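Local coordinates for rhusiopathiae surface protein B (Erysipelothrix rhusiopathiae, PDB 3V10), which probably binds collagen as a cell-wall-anchored surface adhesin, this chain being the collagen-binding region of a longer protein, at residues 121-126 with 152-157; 132-137 with 146-151; 170-175 with 182-187; 24-29 with 303-308. All coordinates share one frame; numbering follows the deposited sequence.

Contact 1 (121-126 with 152-157)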
loop_
_atom_site.group_PDB
_atom_site.type_symbol
_atom_site.label_atom_id
_atom_site.label_comp_id
_atom_site.label_asym_id
_atom_site.label_seq_id
_atom_site.Cartn_x
_atom_site.Cartn_y
_atom_site.Cartn_z
ATOM N N TYR A 121 -8.113 -3.180 1.694
ATOM C CA TYR A 121 -9.391 -3.449 2.335
ATOM C C TYR A 121 -9.770 -2.427 3.388
ATOM O O TYR A 121 -8.913 -1.839 4.049
ATOM C CB TYR A 121 -9.426 -4.853 2.964
ATOM C CG TYR A 121 -8.560 -5.052 4.188
ATOM C CD1 TYR A 121 -7.266 -5.552 4.075
ATOM C CD2 TYR A 121 -9.050 -4.775 5.465
ATOM C CE1 TYR A 121 -6.478 -5.782 5.200
ATOM C CE2 TYR A 121 -8.270 -4.998 6.602
ATOM C CZ TYR A 121 -6.986 -5.507 6.458
ATOM O OH TYR A 121 -6.219 -5.783 7.567
ATOM N N ASP A 122 -11.074 -2.206 3.502
ATOM C CA ASP A 122 -11.633 -1.302 4.490
ATOM C C ASP A 122 -12.303 -2.224 5.494
ATOM O O ASP A 122 -12.762 -3.303 5.135
ATOM C CB ASP A 122 -12.686 -0.377 3.871
ATOM C CG ASP A 122 -12.090 0.635 2.913
ATOM O OD1 ASP A 122 -11.064 1.262 3.263
ATOM O OD2 ASP A 122 -12.659 0.815 1.815
ATOM N N ASN A 123 -12.349 -1.807 6.751
ATOM C CA ASN A 123 -12.974 -2.611 7.798
ATOM C C ASN A 123 -13.765 -1.671 8.694
ATOM O O ASN A 123 -13.191 -0.830 9.379
ATOM C CB ASN A 123 -11.894 -3.360 8.588
ATOM C CG ASN A 123 -12.367 -3.803 9.961
ATOM O OD1 ASN A 123 -13.503 -4.246 10.140
ATOM N ND2 ASN A 123 -11.477 -3.702 10.941
ATOM N N ALA A 124 -15.085 -1.819 8.671
ATOM C CA ALA A 124 -15.986 -0.965 9.442
ATOM C C ALA A 124 -16.222 -1.396 10.888
ATOM O O ALA A 124 -16.811 -0.646 11.670
ATOM C CB ALA A 124 -17.320 -0.857 8.716
ATOM N N TYR A 125 -15.763 -2.591 11.244
ATOM C CA TYR A 125 -15.947 -3.111 12.598
ATOM C C TYR A 125 -15.305 -2.221 13.657
ATOM O O TYR A 125 -14.164 -1.790 13.508
ATOM C CB TYR A 125 -15.359 -4.520 12.704
ATOM C CG TYR A 125 -15.542 -5.165 14.062
ATOM C CD1 TYR A 125 -16.814 -5.482 14.538
ATOM C CD2 TYR A 125 -14.443 -5.485 14.856
ATOM C CE1 TYR A 125 -16.986 -6.109 15.774
ATOM C CE2 TYR A 125 -14.603 -6.111 16.091
ATOM C CZ TYR A 125 -15.878 -6.421 16.541
ATOM O OH TYR A 125 -16.045 -7.058 17.752
ATOM N N ARG A 126 -16.039 -1.955 14.732
ATOM C CA ARG A 126 -15.527 -1.125 15.817
ATOM C C ARG A 126 -15.835 -1.749 17.173
ATOM O O ARG A 126 -15.674 -1.104 18.216
ATOM C CB ARG A 126 -16.138 0.277 15.742
ATOM C CG ARG A 126 -15.782 1.043 14.473
ATOM C CD ARG A 126 -14.323 1.482 14.469
ATOM N NE ARG A 126 -13.973 2.196 13.242
ATOM C CZ ARG A 126 -13.820 1.621 12.052
ATOM N NH1 ARG A 126 -13.980 0.313 11.915
ATOM N NH2 ARG A 126 -13.511 2.358 10.992
ATOM N N SER A 152 -8.009 -9.974 9.907
ATOM C CA SER A 152 -8.201 -9.654 11.309
ATOM C C SER A 152 -8.929 -8.332 11.496
ATOM O O SER A 152 -8.558 -7.313 10.911
ATOM C CB SER A 152 -6.856 -9.581 12.028
ATOM O OG SER A 152 -7.023 -9.033 13.324
ATOM N N GLN A 153 -9.973 -8.367 12.314
ATOM C CA GLN A 153 -10.745 -7.180 12.636
ATOM C C GLN A 153 -10.489 -6.949 14.114
ATOM O O GLN A 153 -11.210 -7.465 14.964
ATOM C CB GLN A 153 -12.231 -7.420 12.393
ATOM C CG GLN A 153 -12.605 -7.539 10.935
ATOM C CD GLN A 153 -14.064 -7.886 10.752
ATOM O OE1 GLN A 153 -14.465 -9.038 10.922
ATOM N NE2 GLN A 153 -14.874 -6.886 10.421
ATOM N N PRO A 154 -9.448 -6.169 14.438
ATOM C CA PRO A 154 -9.095 -5.879 15.830
ATOM C C PRO A 154 -10.192 -5.193 16.629
ATOM O O PRO A 154 -10.896 -4.320 16.123
ATOM C CB PRO A 154 -7.848 -5.010 15.691
ATOM C CG PRO A 154 -8.120 -4.258 14.420
ATOM C CD PRO A 154 -8.631 -5.360 13.514
ATOM N N GLY A 155 -10.339 -5.606 17.881
ATOM C CA GLY A 155 -11.341 -5.006 18.736
ATOM C C GLY A 155 -10.821 -3.677 19.238
ATOM O O GLY A 155 -9.625 -3.399 19.137
ATOM N N THR A 156 -11.719 -2.853 19.763
ATOM C CA THR A 156 -11.352 -1.547 20.293
ATOM C C THR A 156 -11.510 -1.568 21.814
ATOM O O THR A 156 -12.620 -1.693 22.327
ATOM C CB THR A 156 -12.255 -0.441 19.710
ATOM O OG1 THR A 156 -12.124 -0.419 18.281
ATOM C CG2 THR A 156 -11.868 0.915 20.281
ATOM N N PRO A 157 -10.393 -1.459 22.553
ATOM C CA PRO A 157 -10.429 -1.470 24.018
ATOM C C PRO A 157 -11.350 -0.402 24.599
ATOM O O PRO A 157 -11.696 0.573 23.929
ATOM C CB PRO A 157 -8.969 -1.241 24.397
ATOM C CG PRO A 157 -8.237 -1.916 23.273
ATOM C CD PRO A 157 -9.002 -1.433 22.067
HETATM O O HOH W 1 -7.285 -5.165 9.922
HETATM O O HOH W 2 -11.872 -3.688 13.687
#

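Contact 2 (132-137 with 146-151)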
loop_
_atom_site.group_PDB
_atom_site.type_symbol
_atom_site.label_atom_id
_atom_site.label_comp_id
_atom_site.label_asym_id
_atom_site.label_seq_id
_atom_site.Cartn_x
_atom_site.Cartn_y
_atom_site.Cartn_z
ATOM N N ILE A 132 -12.650 -11.967 13.287
ATOM C CA ILE A 132 -11.995 -12.501 12.096
ATOM C C ILE A 132 -12.982 -12.520 10.937
ATOM O O ILE A 132 -14.095 -13.022 11.068
ATOM C CB ILE A 132 -11.496 -13.944 12.311
ATOM C CG1 ILE A 132 -10.464 -13.976 13.435
ATOM C CG2 ILE A 132 -10.882 -14.487 11.015
ATOM C CD1 ILE A 132 -9.974 -15.376 13.765
ATOM N N ALA A 133 -12.570 -11.961 9.804
ATOM C CA ALA A 133 -13.423 -11.944 8.628
ATOM C C ALA A 133 -12.908 -12.976 7.640
ATOM O O ALA A 133 -11.727 -12.983 7.297
ATOM C CB ALA A 133 -13.418 -10.556 7.993
ATOM N N GLU A 134 -13.800 -13.863 7.200
ATOM C CA GLU A 134 -13.442 -14.892 6.242
ATOM C C GLU A 134 -14.009 -14.521 4.880
ATOM O O GLU A 134 -15.220 -14.526 4.687
ATOM C CB GLU A 134 -14.003 -16.242 6.675
ATOM C CG GLU A 134 -13.450 -16.741 7.998
ATOM C CD GLU A 134 -13.923 -18.145 8.315
ATOM O OE1 GLU A 134 -15.153 -18.349 8.375
ATOM O OE2 GLU A 134 -13.064 -19.035 8.497
ATOM N N LEU A 135 -13.125 -14.211 3.942
ATOM C CA LEU A 135 -13.539 -13.825 2.599
ATOM C C LEU A 135 -12.982 -14.744 1.522
ATOM O O LEU A 135 -12.159 -14.331 0.706
ATOM C CB LEU A 135 -13.111 -12.385 2.319
ATOM C CG LEU A 135 -13.777 -11.304 3.175
ATOM C CD1 LEU A 135 -13.165 -9.953 2.846
ATOM C CD2 LEU A 135 -15.277 -11.291 2.922
ATOM N N PRO A 136 -13.428 -16.009 1.503
ATOM C CA PRO A 136 -12.941 -16.950 0.491
ATOM C C PRO A 136 -13.353 -16.425 -0.877
ATOM O O PRO A 136 -14.436 -15.860 -1.020
ATOM C CB PRO A 136 -13.626 -18.259 0.878
ATOM C CG PRO A 136 -14.888 -17.809 1.521
ATOM C CD PRO A 136 -14.473 -16.621 2.344
ATOM N N THR A 137 -12.503 -16.601 -1.881
ATOM C CA THR A 137 -12.828 -16.060 -3.190
ATOM C C THR A 137 -12.114 -16.710 -4.377
ATOM O O THR A 137 -11.036 -17.294 -4.242
ATOM C CB THR A 137 -12.502 -14.537 -3.207
ATOM O OG1 THR A 137 -12.991 -13.934 -4.410
ATOM C CG2 THR A 137 -10.990 -14.325 -3.132
ATOM N N LYS A 146 -12.249 -21.674 -4.968
ATOM C CA LYS A 146 -12.026 -20.517 -4.115
ATOM C C LYS A 146 -10.846 -20.746 -3.180
ATOM O O LYS A 146 -10.551 -21.878 -2.789
ATOM C CB LYS A 146 -13.272 -20.224 -3.279
ATOM C CG LYS A 146 -14.509 -19.887 -4.088
ATOM C CD LYS A 146 -15.685 -19.568 -3.172
ATOM C CE LYS A 146 -16.964 -19.311 -3.962
ATOM N NZ LYS A 146 -18.105 -18.956 -3.063
ATOM N N GLN A 147 -10.161 -19.663 -2.839
ATOM C CA GLN A 147 -9.041 -19.725 -1.917
ATOM C C GLN A 147 -9.437 -18.854 -0.735
ATOM O O GLN A 147 -10.035 -17.793 -0.917
ATOM C CB GLN A 147 -7.763 -19.215 -2.583
ATOM C CG GLN A 147 -7.146 -20.231 -3.535
ATOM C CD GLN A 147 -5.803 -19.791 -4.078
ATOM O OE1 GLN A 147 -4.971 -19.258 -3.345
ATOM N NE2 GLN A 147 -5.577 -20.025 -5.366
ATOM N N MET A 148 -9.122 -19.304 0.474
ATOM C CA MET A 148 -9.498 -18.556 1.669
ATOM C C MET A 148 -8.631 -17.343 1.968
ATOM O O MET A 148 -7.414 -17.357 1.791
ATOM C CB MET A 148 -9.507 -19.469 2.906
ATOM C CG MET A 148 -9.717 -18.737 4.247
ATOM S SD MET A 148 -11.405 -18.155 4.626
ATOM C CE MET A 148 -11.648 -16.980 3.453
ATOM N N ILE A 149 -9.297 -16.292 2.419
ATOM C CA ILE A 149 -8.654 -15.055 2.817
ATOM C C ILE A 149 -9.203 -14.782 4.207
ATOM O O ILE A 149 -10.423 -14.744 4.409
ATOM C CB ILE A 149 -9.017 -13.877 1.874
ATOM C CG1 ILE A 149 -8.298 -14.047 0.532
ATOM C CG2 ILE A 149 -8.659 -12.550 2.534
ATOM C CD1 ILE A 149 -8.548 -12.915 -0.458
ATOM N N THR A 150 -8.300 -14.640 5.170
ATOM C CA THR A 150 -8.674 -14.367 6.549
ATOM C C THR A 150 -8.135 -12.997 6.929
ATOM O O THR A 150 -6.931 -12.746 6.834
ATOM C CB THR A 150 -8.091 -15.430 7.510
ATOM O OG1 THR A 150 -6.661 -15.397 7.453
ATOM C CG2 THR A 150 -8.568 -16.814 7.110
ATOM N N ILE A 151 -9.035 -12.114 7.353
ATOM C CA ILE A 151 -8.665 -10.758 7.725
ATOM C C ILE A 151 -8.996 -10.472 9.178
ATOM O O ILE A 151 -10.119 -10.689 9.626
ATOM C CB ILE A 151 -9.400 -9.718 6.847
ATOM C CG1 ILE A 151 -8.962 -9.859 5.386
ATOM C CG2 ILE A 151 -9.119 -8.304 7.359
ATOM C CD1 ILE A 151 -9.758 -8.997 4.428
#

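Contact 3 (170-175 with 182-187)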
loop_
_atom_site.group_PDB
_atom_site.type_symbol
_atom_site.label_atom_id
_atom_site.label_comp_id
_atom_site.label_asym_id
_atom_site.label_seq_id
_atom_site.Cartn_x
_atom_site.Cartn_y
_atom_site.Cartn_z
ATOM N N THR A 170 5.667 4.587 10.705
ATOM C CA THR A 170 4.778 3.729 9.935
ATOM C C THR A 170 4.640 4.285 8.530
ATOM O O THR A 170 5.010 5.427 8.264
ATOM C CB THR A 170 3.369 3.649 10.564
ATOM O OG1 THR A 170 2.710 4.912 10.420
ATOM C CG2 THR A 170 3.460 3.296 12.034
ATOM N N GLY A 171 4.109 3.471 7.631
ATOM C CA GLY A 171 3.943 3.920 6.262
ATOM C C GLY A 171 2.997 3.025 5.500
ATOM O O GLY A 171 2.778 1.870 5.871
ATOM N N THR A 172 2.421 3.566 4.435
ATOM C CA THR A 172 1.511 2.793 3.608
ATOM C C THR A 172 1.362 3.482 2.263
ATOM O O THR A 172 1.870 4.591 2.055
ATOM C CB THR A 172 0.124 2.630 4.283
ATOM O OG1 THR A 172 -0.658 1.690 3.532
ATOM C CG2 THR A 172 -0.615 3.967 4.361
ATOM N N PHE A 173 0.686 2.807 1.344
ATOM C CA PHE A 173 0.467 3.343 0.014
ATOM C C PHE A 173 -0.649 4.368 0.058
ATOM O O PHE A 173 -1.534 4.307 0.914
ATOM C CB PHE A 173 0.113 2.206 -0.955
ATOM C CG PHE A 173 -1.010 1.328 -0.478
ATOM C CD1 PHE A 173 -2.336 1.701 -0.679
ATOM C CD2 PHE A 173 -0.738 0.138 0.192
ATOM C CE1 PHE A 173 -3.380 0.900 -0.217
ATOM C CE2 PHE A 173 -1.774 -0.670 0.661
ATOM C CZ PHE A 173 -3.098 -0.288 0.456
ATOM N N SER A 174 -0.591 5.326 -0.861
ATOM C CA SER A 174 -1.613 6.352 -0.948
ATOM C C SER A 174 -2.732 5.852 -1.850
ATOM O O SER A 174 -2.491 5.128 -2.824
ATOM C CB SER A 174 -1.038 7.638 -1.541
ATOM O OG SER A 174 -2.055 8.613 -1.728
ATOM N N THR A 175 -3.959 6.220 -1.503
ATOM C CA THR A 175 -5.113 5.857 -2.316
ATOM C C THR A 175 -5.611 7.139 -2.985
ATOM O O THR A 175 -6.607 7.126 -3.712
ATOM C CB THR A 175 -6.257 5.254 -1.470
ATOM O OG1 THR A 175 -6.617 6.168 -0.430
ATOM C CG2 THR A 175 -5.830 3.926 -0.843
ATOM N N ASN A 182 2.427 7.313 2.019
ATOM C CA ASN A 182 2.328 8.256 3.127
ATOM C C ASN A 182 3.092 7.708 4.319
ATOM O O ASN A 182 3.058 6.508 4.580
ATOM C CB ASN A 182 0.865 8.479 3.512
ATOM C CG ASN A 182 0.019 8.912 2.333
ATOM O OD1 ASN A 182 0.362 9.864 1.633
ATOM N ND2 ASN A 182 -1.091 8.216 2.105
ATOM N N TRP A 183 3.781 8.588 5.036
ATOM C CA TRP A 183 4.571 8.160 6.187
ATOM C C TRP A 183 4.313 8.966 7.451
ATOM O O TRP A 183 3.907 10.126 7.391
ATOM C CB TRP A 183 6.061 8.209 5.843
ATOM C CG TRP A 183 6.386 7.513 4.563
ATOM C CD1 TRP A 183 6.252 8.017 3.304
ATOM C CD2 TRP A 183 6.844 6.165 4.408
ATOM N NE1 TRP A 183 6.595 7.071 2.373
ATOM C CE2 TRP A 183 6.961 5.922 3.023
ATOM C CE3 TRP A 183 7.163 5.137 5.303
ATOM C CZ2 TRP A 183 7.388 4.692 2.509
ATOM C CZ3 TRP A 183 7.590 3.913 4.792
ATOM C CH2 TRP A 183 7.697 3.701 3.410
ATOM N N TRP A 184 4.570 8.334 8.597
ATOM C CA TRP A 184 4.363 8.945 9.907
ATOM C C TRP A 184 5.528 8.713 10.857
ATOM O O TRP A 184 5.925 7.571 11.067
ATOM C CB TRP A 184 3.128 8.344 10.593
ATOM C CG TRP A 184 1.813 8.699 9.993
ATOM C CD1 TRP A 184 0.963 9.679 10.412
ATOM C CD2 TRP A 184 1.186 8.073 8.869
ATOM N NE1 TRP A 184 -0.156 9.703 9.621
ATOM C CE2 TRP A 184 -0.047 8.729 8.664
ATOM C CE3 TRP A 184 1.546 7.023 8.014
ATOM C CZ2 TRP A 184 -0.927 8.369 7.636
ATOM C CZ3 TRP A 184 0.673 6.665 6.989
ATOM C CH2 TRP A 184 -0.550 7.339 6.811
ATOM N N LEU A 185 6.069 9.787 11.423
ATOM C CA LEU A 185 7.131 9.672 12.422
ATOM C C LEU A 185 6.440 10.097 13.725
ATOM O O LEU A 185 6.109 11.267 13.907
ATOM C CB LEU A 185 8.300 10.621 12.122
ATOM C CG LEU A 185 8.963 10.554 10.745
ATOM C CD1 LEU A 185 10.199 11.463 10.740
ATOM C CD2 LEU A 185 9.352 9.128 10.412
ATOM N N ASN A 186 6.205 9.146 14.621
ATOM C CA ASN A 186 5.529 9.440 15.885
ATOM C C ASN A 186 6.542 9.669 16.998
ATOM O O ASN A 186 7.081 8.719 17.559
ATOM C CB ASN A 186 4.603 8.275 16.229
ATOM C CG ASN A 186 3.668 7.935 15.084
ATOM O OD1 ASN A 186 2.650 8.597 14.885
ATOM N ND2 ASN A 186 4.022 6.919 14.310
ATOM N N ILE A 187 6.774 10.938 17.326
ATOM C CA ILE A 187 7.758 11.314 18.332
ATOM C C ILE A 187 7.174 11.724 19.674
ATOM O O ILE A 187 6.375 12.653 19.769
ATOM C CB ILE A 187 8.639 12.468 17.817
ATOM C CG1 ILE A 187 9.165 12.117 16.423
ATOM C CG2 ILE A 187 9.796 12.720 18.780
ATOM C CD1 ILE A 187 9.900 13.252 15.732
HETATM O O HOH W 3 1.696 6.050 12.761
#

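Contact 4 (24-29 with 303-308)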
loop_
_atom_site.group_PDB
_atom_site.type_symbol
_atom_site.label_atom_id
_atom_site.label_comp_id
_atom_site.label_asym_id
_atom_site.label_seq_id
_atom_site.Cartn_x
_atom_site.Cartn_y
_atom_site.Cartn_z
ATOM N N PRO A 24 -4.478 -3.339 7.107
ATOM C CA PRO A 24 -4.587 -2.896 5.715
ATOM C C PRO A 24 -3.403 -2.090 5.174
ATOM O O PRO A 24 -3.495 -1.525 4.088
ATOM C CB PRO A 24 -5.872 -2.070 5.729
ATOM C CG PRO A 24 -5.794 -1.409 7.053
ATOM C CD PRO A 24 -5.368 -2.543 7.972
ATOM N N SER A 25 -2.298 -2.047 5.916
ATOM C CA SER A 25 -1.129 -1.281 5.488
ATOM C C SER A 25 -0.507 -1.792 4.191
ATOM O O SER A 25 -0.080 -1.001 3.349
ATOM C CB SER A 25 -0.063 -1.266 6.587
ATOM O OG SER A 25 0.553 -2.533 6.733
ATOM N N GLN A 26 -0.447 -3.111 4.033
ATOM C CA GLN A 26 0.130 -3.702 2.833
ATOM C C GLN A 26 -0.995 -4.166 1.907
ATOM O O GLN A 26 -2.114 -4.418 2.349
ATOM C CB GLN A 26 1.018 -4.897 3.202
ATOM C CG GLN A 26 2.072 -4.616 4.279
ATOM C CD GLN A 26 3.199 -3.713 3.806
ATOM O OE1 GLN A 26 4.204 -3.533 4.509
ATOM N NE2 GLN A 26 3.045 -3.140 2.618
ATOM N N PRO A 27 -0.713 -4.276 0.603
ATOM C CA PRO A 27 -1.749 -4.718 -0.332
ATOM C C PRO A 27 -2.019 -6.213 -0.215
ATOM O O PRO A 27 -1.177 -6.967 0.279
ATOM C CB PRO A 27 -1.153 -4.396 -1.706
ATOM C CG PRO A 27 -0.024 -3.430 -1.422
ATOM C CD PRO A 27 0.522 -3.914 -0.110
ATOM N N ILE A 28 -3.204 -6.630 -0.654
ATOM C CA ILE A 28 -3.551 -8.044 -0.694
ATOM C C ILE A 28 -3.425 -8.318 -2.189
ATOM O O ILE A 28 -4.149 -7.737 -2.992
ATOM C CB ILE A 28 -4.992 -8.311 -0.208
ATOM C CG1 ILE A 28 -5.078 -8.027 1.295
ATOM C CG2 ILE A 28 -5.374 -9.754 -0.470
ATOM C CD1 ILE A 28 -6.425 -8.307 1.928
ATOM N N GLU A 29 -2.479 -9.179 -2.552
ATOM C CA GLU A 29 -2.200 -9.480 -3.951
ATOM C C GLU A 29 -2.912 -10.673 -4.558
ATOM O O GLU A 29 -3.050 -11.729 -3.935
ATOM C CB GLU A 29 -0.699 -9.685 -4.146
ATOM C CG GLU A 29 0.164 -8.538 -3.697
ATOM C CD GLU A 29 1.609 -8.959 -3.546
ATOM O OE1 GLU A 29 2.143 -9.586 -4.487
ATOM O OE2 GLU A 29 2.207 -8.668 -2.489
ATOM N N THR A 303 10.586 0.660 8.523
ATOM C CA THR A 303 9.402 0.016 7.982
ATOM C C THR A 303 9.443 0.031 6.458
ATOM O O THR A 303 10.412 0.496 5.858
ATOM C CB THR A 303 8.111 0.679 8.500
ATOM O OG1 THR A 303 7.011 -0.214 8.298
ATOM C CG2 THR A 303 7.833 1.973 7.766
ATOM N N SER A 304 8.408 -0.502 5.829
ATOM C CA SER A 304 8.378 -0.532 4.380
ATOM C C SER A 304 6.973 -0.768 3.875
ATOM O O SER A 304 6.082 -1.165 4.630
ATOM C CB SER A 304 9.297 -1.635 3.862
ATOM O OG SER A 304 8.826 -2.908 4.263
ATOM N N VAL A 305 6.786 -0.503 2.590
ATOM C CA VAL A 305 5.503 -0.696 1.936
ATOM C C VAL A 305 5.738 -1.656 0.780
ATOM O O VAL A 305 6.623 -1.440 -0.052
ATOM C CB VAL A 305 4.932 0.644 1.388
ATOM C CG1 VAL A 305 3.569 0.410 0.737
ATOM C CG2 VAL A 305 4.801 1.654 2.515
ATOM N N VAL A 306 4.963 -2.734 0.738
ATOM C CA VAL A 306 5.098 -3.704 -0.338
ATOM C C VAL A 306 4.611 -3.036 -1.616
ATOM O O VAL A 306 3.653 -2.260 -1.588
ATOM C CB VAL A 306 4.258 -4.973 -0.055
ATOM C CG1 VAL A 306 4.326 -5.921 -1.238
ATOM C CG2 VAL A 306 4.785 -5.670 1.193
ATOM N N ASN A 307 5.289 -3.324 -2.723
ATOM C CA ASN A 307 4.948 -2.762 -4.028
ATOM C C ASN A 307 3.440 -2.787 -4.235
ATOM O O ASN A 307 2.809 -3.845 -4.176
ATOM C CB ASN A 307 5.650 -3.549 -5.141
ATOM C CG ASN A 307 5.438 -2.940 -6.512
ATOM O OD1 ASN A 307 4.318 -2.897 -7.013
ATOM N ND2 ASN A 307 6.517 -2.462 -7.126
ATOM N N MET A 308 2.871 -1.616 -4.494
ATOM C CA MET A 308 1.431 -1.496 -4.664
ATOM C C MET A 308 0.942 -1.291 -6.098
ATOM O O MET A 308 -0.226 -0.949 -6.316
ATOM C CB MET A 308 0.909 -0.370 -3.758
ATOM C CG MET A 308 1.516 1.029 -3.974
ATOM S SD MET A 308 3.239 1.360 -3.401
ATOM C CE MET A 308 3.803 2.206 -4.828
#

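Contact 1 (121-126 with 152-157)
Asn123 and Gln153 meet amide to amide where strands 112-123 and 150-153 run out into loops. Gln153 NE2 donates to Asn123 OD1 across 3.0 Å, nearly straight at 171°, and the acceptor lies in the plane of the Gln153 amide. The donor stands above the Asn123 carbonyl plane, and the two amide planes are 65° apart. The backbone N of Tyr125 takes the same OD1 from the opposite face at 3.0 Å, closing an Asx turn; asparagine suits the spot because its short arm brings an acceptor back to the N-H two residues on. Gln153, one carbon longer, can span the gap, and its NE2 also serves Glu60 OE1.

Two waters widen the polar contact. One joins Tyr121 OH, 2.7 Å away, to the carbonyl oxygen of Ser152. The other accepts from Asn123 ND2 at 2.8 Å and lies within bonding reach of Tyr125 O and Pro154 O.

Packing is the work of Tyr125. Its CB rests 3.3 Å from Gln153 NE2. CG lies anti to the backbone N (chi1 -178°), which carries the ring edge at CD2 to Pro154 O, 3.9 Å away; the hydroxyl goes on to Asp129 O. Arg126 folds its guanidinium back on its own loop, where NH1 donates to Asn123 O at 2.9 Å.

Direct hydrogen bonding between the segments is thus one side-chain bond, supplemented by water. Asn123 OD1, gripped on both faces, ties the turn after the Ig-like strand 112-123 to the end of strand 150-153, in the small sheet with 20-21 and 131-134.

Contact 2 (132-137 with 146-151)
Ile149 runs along the backbone of Leu135 toward Thr137, and its atoms trace the apolar face of this antiparallel pair. Its CB lies 3.4 Å from Leu135 O. With CG1 anti to the carbonyl carbon (chi1 -73°) and the chain then extended, CG1 follows the same oxygen at 3.9 Å. The tip, CD1, reaches Thr137 CG2 at 3.9 Å, the two side chains crossing at a slant; beyond them Phe30 touches both residues and Val15 touches Ile149. A branched, wholly apolar residue fits here because its branches fill the buried side, against Val15 and Phe30.

On the same face, Leu135 CD1 meets Ile151 CD1 at 3.9 Å, and both side chains reach Val61 and Leu63 of strand 61-65. The outer side is more mixed: Glu134 CB lies 3.8 Å from Met148 SD, the two side chains crossing at about a right angle, though the position of the methionine's end is doubtful.

The backbones are joined by five hydrogen bonds: Ala133 N to Ile151 O and Ile151 N to Ala133 O, both 2.8 Å; Leu135 N to Ile149 O; and a mutual pair between Thr137 and Gln147. Pro136 lies opposite Met148, between the bonds of Leu135 and Thr137, where no N-H is used in the ladder. Gln147 sends its amide away to Phe13 O, and Thr137 OG1 accepts from Leu139 N.

Main-chain bonds therefore fix the register within the three-stranded sheet of 20-21, 150-153 and 131-134, while isoleucine, leucine and the threonine methyl give it an apolar face against strands 10-16, 28-35 and 61-65.

Contact 3 (170-175 with 182-187)
Strands 170-173 and 182-187 run antiparallel at 170°, their axes approaching to 4.7 Å, with Thr170 paired to Trp184 and Thr172 to Asn182 through two hydrogen bonds each, while Gly171 faces Trp183 in the non-hydrogen-bonded pair between them. Lacking a side chain, Gly171 lets the indole of Trp183 lie over the strand, its CE3 3.6 Å from Gly171 CA. On the other face Trp184 lies across both threonines. Thr170 OG1 comes to 3.4 Å from Trp184 CE3, held between the backbone N and the carbonyl carbon (chi1 69°), and a water links this hydroxyl to Asn186 ND2, which also donates to Trp168 O. Thr172 instead turns CG2 to the indole edge, 4.0 Å from Trp184 CZ3; each threonine offers a different branch to the same indole. Thr172 OG1 goes to Ser25 O.

This hairpin forms one margin of the five-stranded antiparallel sheet in the collagen-binding domain. Strand 180-187 sits between strand 167-173 and strand 260-269, where Tyr265 stacks on Trp183 and Thr267 OG1 takes its NE1; Thr303 and Val305 of strand 303-306 also pack against Trp183.

Contact 4 (24-29 with 303-308)
Gln26 and Val306 cross at about a right angle where the chain before strand 28-35 passes the end of strand 303-306. The glutamine bends at its second torsion (chi2 -70°), which brings the amide alongside the backbone of Ser304 to Val306 and puts Gln26 CD 3.6 Å from Val306 CG2. Glutamine suits the place because, being flexible and polar only at its tip, it can bend to bring its amide end across the valine and beside the main chain.

Pro27 follows and makes the apolar heart of the contact. Its CD lies 3.9 Å from Val306 CB and its CG 4.0 Å from Met308 CB, while Phe173 packs against both Pro27 and Met308. The compact apolar ring fits between Val306, Met308 and Phe173, where it is buried.

Past Ile28, which turns into its own Ig-like domain, Glu29 comes back toward the contact, and its OE2 lies 3.7 Å from Val306 CG1. Its side chain also touches Lys118, whose NZ binds Asn307 O, and Asn307 ND2 in turn serves the carbonyls of Leu274 and Lys272, tying the turn after strand 303-306 to the loop before strand 276-286.

The two segments belong to different domains, the Ig-like one and the collagen-binding one. Beyond Met308 the chain crosses over, and strand 311-315 inserts between strands 71-77 and 112-123 of the Ig-like sheet, a strand complementation consistent with the latch of the collagen hug adhesins.

How the contacts relate
Contacts 1 and 2 share strand 150-153, their centres about 15 Å apart, and fasten a small three-stranded sheet against the Ig-like domain. Contact 3 lies in the collagen-binding domain, about 27 Å from contact 2 centre to centre, with no touch. Contact 4 touches all three of the others, its centre about 18 Å from those of contacts 1 and 2 and about 12 Å from that of contact 3. Tyr121 of contact 1 touches Ile151 of contact 2, and its CD1 lies 3.6 Å from CD1 of Ile28 in contact 4. Thr172 OG1 of contact 3 probably bonds to Ser25 O of contact 4 at 2.8 Å. Contact 4 thus joins the two domains between which, in the hug model, collagen is held.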